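Local structure of aldehyde dehydrogenase (Burkholderia cenocepacia, 4O6R) at residues Leu295-Arg300 against Ala304-Phe309; Ile263-Ala268 against His431-Arg436. The protein probably oxidises aldehydes to carboxylic acids with NAD(P)+ as cofactor. One frame throughout, in Å; residues are numbered along the deposited sequence.

Interaction 1: residues Leu295-Arg300 against Ala304-Phe309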
loop_
_atom_site.group_PDB
_atom_site.type_symbol
_atom_site.label_atom_id
_atom_site.label_comp_id
_atom_site.label_asym_id
_atom_site.label_seq_id
_atom_site.Cartn_x
_atom_site.Cartn_y
_atom_site.Cartn_z
ATOM N N LEU A 295 -1.605 -29.976 22.722
ATOM C CA LEU A 295 -2.957 -29.643 23.084
ATOM C C LEU A 295 -2.892 -29.186 24.511
ATOM O O LEU A 295 -2.471 -29.940 25.391
ATOM C CB LEU A 295 -3.843 -30.858 22.879
ATOM C CG LEU A 295 -5.308 -30.709 23.180
ATOM C CD1 LEU A 295 -5.942 -29.769 22.186
ATOM C CD2 LEU A 295 -5.964 -32.072 23.168
ATOM N N VAL A 296 -3.206 -27.916 24.726
ATOM C CA VAL A 296 -2.967 -27.243 25.977
ATOM C C VAL A 296 -4.347 -26.938 26.567
ATOM O O VAL A 296 -5.044 -26.034 26.087
ATOM C CB VAL A 296 -2.155 -25.942 25.779
ATOM C CG1 VAL A 296 -1.927 -25.264 27.123
ATOM C CG2 VAL A 296 -0.826 -26.221 25.094
ATOM N N LEU A 297 -4.758 -27.702 27.580
ATOM C CA LEU A 297 -6.159 -27.723 28.014
ATOM C C LEU A 297 -6.338 -27.130 29.399
ATOM O O LEU A 297 -5.591 -27.463 30.316
ATOM C CB LEU A 297 -6.663 -29.164 28.082
ATOM C CG LEU A 297 -6.603 -29.946 26.777
ATOM C CD1 LEU A 297 -7.022 -31.374 27.049
ATOM C CD2 LEU A 297 -7.521 -29.330 25.721
ATOM N N HIS A 298 -7.338 -26.269 29.549
ATOM C CA HIS A 298 -7.648 -25.715 30.843
ATOM C C HIS A 298 -8.078 -26.852 31.777
ATOM O O HIS A 298 -8.857 -27.717 31.396
ATOM C CB HIS A 298 -8.763 -24.677 30.761
ATOM C CG HIS A 298 -8.911 -23.881 32.014
ATOM N ND1 HIS A 298 -9.612 -24.347 33.098
ATOM C CD2 HIS A 298 -8.377 -22.703 32.394
ATOM C CE1 HIS A 298 -9.542 -23.475 34.088
ATOM N NE2 HIS A 298 -8.805 -22.458 33.682
ATOM N N GLU A 299 -7.567 -26.821 32.988
ATOM C CA GLU A 299 -7.819 -27.880 33.977
ATOM C C GLU A 299 -9.316 -28.213 34.174
ATOM O O GLU A 299 -9.670 -29.363 34.398
ATOM C CB GLU A 299 -7.187 -27.502 35.327
ATOM C CG GLU A 299 -7.185 -28.638 36.357
ATOM C CD GLU A 299 -6.281 -29.818 35.941
ATOM O OE1 GLU A 299 -5.042 -29.572 35.795
ATOM O OE2 GLU A 299 -6.792 -30.967 35.736
ATOM N N ARG A 300 -10.176 -27.199 34.163
ATOM C CA ARG A 300 -11.603 -27.412 34.381
ATOM C C ARG A 300 -12.271 -28.258 33.304
ATOM O O ARG A 300 -13.218 -28.944 33.610
ATOM C CB ARG A 300 -12.364 -26.081 34.551
ATOM C CG ARG A 300 -12.045 -25.343 35.840
ATOM C CD ARG A 300 -12.676 -26.070 37.034
ATOM N NE ARG A 300 -11.944 -25.889 38.292
ATOM C CZ ARG A 300 -12.164 -24.911 39.171
ATOM N NH1 ARG A 300 -13.092 -23.977 38.939
ATOM N NH2 ARG A 300 -11.437 -24.868 40.286
ATOM N N ALA A 304 -12.993 -33.783 30.541
ATOM C CA ALA A 304 -14.149 -33.820 29.660
ATOM C C ALA A 304 -13.746 -33.837 28.172
ATOM O O ALA A 304 -14.190 -34.710 27.404
ATOM C CB ALA A 304 -15.041 -32.623 29.937
ATOM N N PHE A 305 -12.883 -32.902 27.804
ATOM C CA PHE A 305 -12.350 -32.805 26.465
ATOM C C PHE A 305 -11.667 -34.112 26.036
ATOM O O PHE A 305 -11.947 -34.653 24.967
ATOM C CB PHE A 305 -11.347 -31.680 26.417
ATOM C CG PHE A 305 -10.895 -31.331 25.020
ATOM C CD1 PHE A 305 -9.996 -32.143 24.346
ATOM C CD2 PHE A 305 -11.362 -30.181 24.397
ATOM C CE1 PHE A 305 -9.578 -31.829 23.063
ATOM C CE2 PHE A 305 -10.953 -29.875 23.120
ATOM C CZ PHE A 305 -10.060 -30.683 22.457
ATOM N N LEU A 306 -10.784 -34.620 26.892
ATOM C CA LEU A 306 -10.017 -35.798 26.543
ATOM C C LEU A 306 -10.887 -37.025 26.374
ATOM O O LEU A 306 -10.645 -37.814 25.488
ATOM C CB LEU A 306 -8.915 -36.044 27.560
ATOM C CG LEU A 306 -7.771 -35.021 27.526
ATOM C CD1 LEU A 306 -6.878 -35.180 28.740
ATOM C CD2 LEU A 306 -6.957 -35.152 26.229
ATOM N N GLU A 307 -11.912 -37.194 27.201
ATOM C CA GLU A 307 -12.744 -38.367 27.045
ATOM C C GLU A 307 -13.378 -38.401 25.658
ATOM O O GLU A 307 -13.426 -39.467 24.999
ATOM C CB GLU A 307 -13.805 -38.442 28.137
ATOM C CG GLU A 307 -14.564 -39.749 28.135
ATOM C CD GLU A 307 -15.575 -39.829 29.261
ATOM O OE1 GLU A 307 -15.789 -38.795 29.944
ATOM O OE2 GLU A 307 -16.169 -40.914 29.447
ATOM N N ARG A 308 -13.854 -37.249 25.198
ATOM C CA ARG A 308 -14.454 -37.180 23.880
ATOM C C ARG A 308 -13.397 -37.234 22.750
ATOM O O ARG A 308 -13.585 -37.899 21.752
ATOM C CB ARG A 308 -15.312 -35.913 23.766
ATOM C CG ARG A 308 -16.568 -36.020 24.628
ATOM C CD ARG A 308 -17.157 -34.669 24.919
ATOM N NE ARG A 308 -17.751 -34.096 23.714
ATOM C CZ ARG A 308 -18.351 -32.913 23.659
ATOM N NH1 ARG A 308 -18.389 -32.114 24.713
ATOM N NH2 ARG A 308 -18.852 -32.501 22.523
ATOM N N PHE A 309 -12.300 -36.532 22.943
ATOM C CA PHE A 309 -11.215 -36.457 21.961
ATOM C C PHE A 309 -10.519 -37.800 21.741
ATOM O O PHE A 309 -10.252 -38.185 20.586
ATOM C CB PHE A 309 -10.208 -35.403 22.417
ATOM C CG PHE A 309 -9.044 -35.201 21.488
ATOM C CD1 PHE A 309 -9.233 -34.805 20.189
ATOM C CD2 PHE A 309 -7.770 -35.357 21.947
ATOM C CE1 PHE A 309 -8.159 -34.611 19.331
ATOM C CE2 PHE A 309 -6.677 -35.140 21.115
ATOM C CZ PHE A 309 -6.868 -34.786 19.811
HETATM O O HOH W 1 -13.247 -31.858 32.825
#
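Leu297 of strand 294-298 and Phe305 of helix 302-315 meet at the heart of a strand-turn-helix unit, in the alpha/beta domain that carries the seven-stranded mixed sheet of this aldehyde dehydrogenase. From CB, which leaves the strand toward the helix, the Leu297 side chain runs to CG, placed beside the backbone N (chi1 -59°), and there forks. One branch, CD2, lies over the centre of the Phe305 ring, 3.9 Å from its centroid and only 9° off the normal, a CH-pi contact in which the two side chains cross at about a right angle. The other branch, CD1, passes to the next helical residue and touches Leu306 CG at 3.8 Å. Two residues earlier, on the same side of the strand, the Leu295 side chain points back at those of Phe305 and Phe309. Its CG is anti to the backbone N (chi1 -179°), which brings CD2 against two aromatic rings one helical turn apart, meeting each obliquely, 3.6 Å from Phe305 CE1 and 3.8 Å from Phe309 CE2. All five side chains are buried; Ala277 of helix 270-282 packs against both phenylalanines, and Val396 and Val398 of strand 395-401 adjoin the leucines. Where strand gives way to helix the link is polar: one water donates to Arg300 O and accepts from Ala304 N, each at 3.0 Å.

Interaction 2: residues Ile263-Ala268 against His431-Arg436; sequences IVFDDA and HRMAAR
Met433 is curled by two bends: chi1 of -73° sets CG beside the backbone N, then chi2 of -70° and chi3 of -59° turn the thioether so that its methyl, CE, reaches Ile263 and Phe265. Ile263 and Phe265, with Val264 between them, lie on the same side of the chain as it leaves strand 261-264, and both side chains start out toward helix 427-436. Phe265 comes from the opposite direction to Met433 and presents the edge of its ring. Met433 CE lies near the ring plane, 4.1 Å from Phe265 CZ, while Met433 CG and SD each stand 4.2 Å from the same CZ, so the curled side chain sets three atoms against the CZ corner of the ring. The sulfur is 5.5 Å from the ring centroid and well away from the normal, a Met-aromatic contact made obliquely and not over a face. Ile263 crosses the methionine at a slant, with its terminal CD1 4.0 Å from Met433 CE; that one methyl therefore serves both partners. The contact is small and wholly apolar, three buried side chains without a hydrogen bond between the segments. Phe265 also opens a type I turn that runs to Ala268, closed by the hydrogen bond from Ala268 N to Phe265 O. The site lies on one side of the seven-stranded sheet: Leu422 of the adjacent strand 421-423 touches both Ile263 and Met433, Ala407 and Ala411 of helix 404-411 pack on Ile263, and other residues of helix 427-436 reach neighbouring subunits, Arg432 in a salt bridge with Asp487 of one and His431 hydrogen-bonded to Tyr141 of another.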
loop_
_atom_site.group_PDB
_atom_site.type_symbol
_atom_site.label_atom_id
_atom_site.label_comp_id
_atom_site.label_asym_id
_atom_site.label_seq_id
_atom_site.Cartn_x
_atom_site.Cartn_y
_atom_site.Cartn_z
ATOM N N ILE A 263 -4.628 -24.244 22.209
ATOM C CA ILE A 263 -4.997 -23.978 23.586
ATOM C C ILE A 263 -6.522 -23.937 23.701
ATOM O O ILE A 263 -7.184 -23.222 22.956
ATOM C CB ILE A 263 -4.431 -22.613 24.064
ATOM C CG1 ILE A 263 -2.934 -22.499 23.796
ATOM C CG2 ILE A 263 -4.717 -22.390 25.541
ATOM C CD1 ILE A 263 -2.369 -21.091 23.918
ATOM N N VAL A 264 -7.074 -24.705 24.632
ATOM C CA VAL A 264 -8.500 -24.737 24.846
ATOM C C VAL A 264 -8.812 -24.172 26.228
ATOM O O VAL A 264 -8.489 -24.762 27.275
ATOM C CB VAL A 264 -9.053 -26.164 24.679
ATOM C CG1 VAL A 264 -10.562 -26.212 24.848
ATOM C CG2 VAL A 264 -8.633 -26.711 23.324
ATOM N N PHE A 265 -9.481 -23.033 26.220
ATOM C CA PHE A 265 -9.910 -22.382 27.434
ATOM C C PHE A 265 -11.232 -22.952 27.959
ATOM O O PHE A 265 -11.957 -23.666 27.259
ATOM C CB PHE A 265 -9.998 -20.873 27.221
ATOM C CG PHE A 265 -8.667 -20.210 27.168
ATOM C CD1 PHE A 265 -8.032 -19.803 28.334
ATOM C CD2 PHE A 265 -8.018 -20.027 25.956
ATOM C CE1 PHE A 265 -6.770 -19.218 28.279
ATOM C CE2 PHE A 265 -6.775 -19.429 25.889
ATOM C CZ PHE A 265 -6.137 -19.028 27.056
ATOM N N ASP A 266 -11.550 -22.629 29.206
ATOM C CA ASP A 266 -12.707 -23.271 29.851
ATOM C C ASP A 266 -14.039 -22.747 29.324
ATOM O O ASP A 266 -15.084 -23.348 29.582
ATOM C CB ASP A 266 -12.618 -23.254 31.397
ATOM C CG ASP A 266 -12.746 -21.895 31.995
ATOM O OD1 ASP A 266 -12.430 -20.890 31.356
ATOM O OD2 ASP A 266 -13.204 -21.817 33.137
ATOM N N ASP A 267 -14.002 -21.668 28.550
ATOM C CA ASP A 267 -15.211 -21.148 27.942
ATOM C C ASP A 267 -15.310 -21.516 26.426
ATOM O O ASP A 267 -16.133 -20.974 25.699
ATOM C CB ASP A 267 -15.266 -19.641 28.164
ATOM C CG ASP A 267 -14.299 -18.899 27.273
ATOM O OD1 ASP A 267 -13.250 -19.496 26.937
ATOM O OD2 ASP A 267 -14.604 -17.758 26.876
ATOM N N ALA A 268 -14.455 -22.424 25.950
ATOM C CA ALA A 268 -14.473 -22.835 24.555
ATOM C C ALA A 268 -15.768 -23.617 24.242
ATOM O O ALA A 268 -16.362 -24.245 25.128
ATOM C CB ALA A 268 -13.273 -23.708 24.261
ATOM N N HIS A 431 -7.811 -11.690 21.537
ATOM C CA HIS A 431 -6.893 -10.791 20.870
ATOM C C HIS A 431 -5.602 -10.604 21.667
ATOM O O HIS A 431 -4.527 -10.457 21.085
ATOM C CB HIS A 431 -7.548 -9.441 20.568
ATOM C CG HIS A 431 -8.703 -9.547 19.631
ATOM N ND1 HIS A 431 -8.556 -9.806 18.281
ATOM C CD2 HIS A 431 -10.031 -9.482 19.857
ATOM C CE1 HIS A 431 -9.745 -9.881 17.720
ATOM N NE2 HIS A 431 -10.653 -9.698 18.657
ATOM N N ARG A 432 -5.734 -10.589 22.989
ATOM C CA ARG A 432 -4.591 -10.412 23.871
ATOM C C ARG A 432 -3.640 -11.602 23.735
ATOM O O ARG A 432 -2.427 -11.439 23.565
ATOM C CB ARG A 432 -5.091 -10.298 25.317
ATOM C CG ARG A 432 -4.012 -10.018 26.326
ATOM C CD ARG A 432 -4.540 -10.095 27.756
ATOM N NE ARG A 432 -5.627 -9.157 28.012
ATOM C CZ ARG A 432 -6.875 -9.462 28.392
ATOM N NH1 ARG A 432 -7.295 -10.722 28.560
ATOM N NH2 ARG A 432 -7.745 -8.468 28.569
ATOM N N MET A 433 -4.199 -12.807 23.840
ATOM C CA MET A 433 -3.388 -14.014 23.677
ATOM C C MET A 433 -2.767 -14.067 22.266
ATOM O O MET A 433 -1.580 -14.403 22.130
ATOM C CB MET A 433 -4.199 -15.283 23.890
ATOM C CG MET A 433 -4.584 -15.574 25.329
ATOM S SD MET A 433 -3.253 -16.069 26.446
ATOM C CE MET A 433 -2.625 -17.535 25.657
ATOM N N ALA A 434 -3.546 -13.753 21.232
ATOM C CA ALA A 434 -2.994 -13.810 19.855
ATOM C C ALA A 434 -1.751 -12.909 19.711
ATOM O O ALA A 434 -0.782 -13.272 19.029
ATOM C CB ALA A 434 -4.049 -13.476 18.807
ATOM N N ALA A 435 -1.795 -11.738 20.331
ATOM C CA ALA A 435 -0.695 -10.771 20.266
ATOM C C ALA A 435 0.582 -11.266 20.971
ATOM O O ALA A 435 1.670 -10.941 20.538
ATOM C CB ALA A 435 -1.129 -9.455 20.882
ATOM N N ARG A 436 0.428 -12.084 22.011
ATOM C CA ARG A 436 1.522 -12.468 22.914
ATOM C C ARG A 436 2.173 -13.809 22.619
ATOM O O ARG A 436 3.282 -14.072 23.078
ATOM C CB ARG A 436 1.014 -12.431 24.352
ATOM C CG ARG A 436 0.742 -11.006 24.799
ATOM C CD ARG A 436 0.202 -10.923 26.200
ATOM N NE ARG A 436 -0.297 -9.580 26.477
ATOM C CZ ARG A 436 -0.718 -9.162 27.670
ATOM N NH1 ARG A 436 -0.710 -9.992 28.713
ATOM N NH2 ARG A 436 -1.159 -7.915 27.812
#

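Following the chain from the N terminus, strand 261-264 is the first of the four elements to appear, and its partner helix 427-436 arrives only some 163 residues later; interaction 2 thus closes a long loop. Interaction 1 falls within that loop and closes a short one, strand 294-298 passing through a three-residue loop into helix 302-315. The contacts nest without crossing. Their strands are neighbours and parallel in one sheet, joined by probable backbone hydrogen bonds from Val264 N to Val296 O and from His298 N to Val264 O. Leu297 also packs on Val264. They pack helices 302-315 and 427-436 on opposite faces of the same sheet, through adjacent strands.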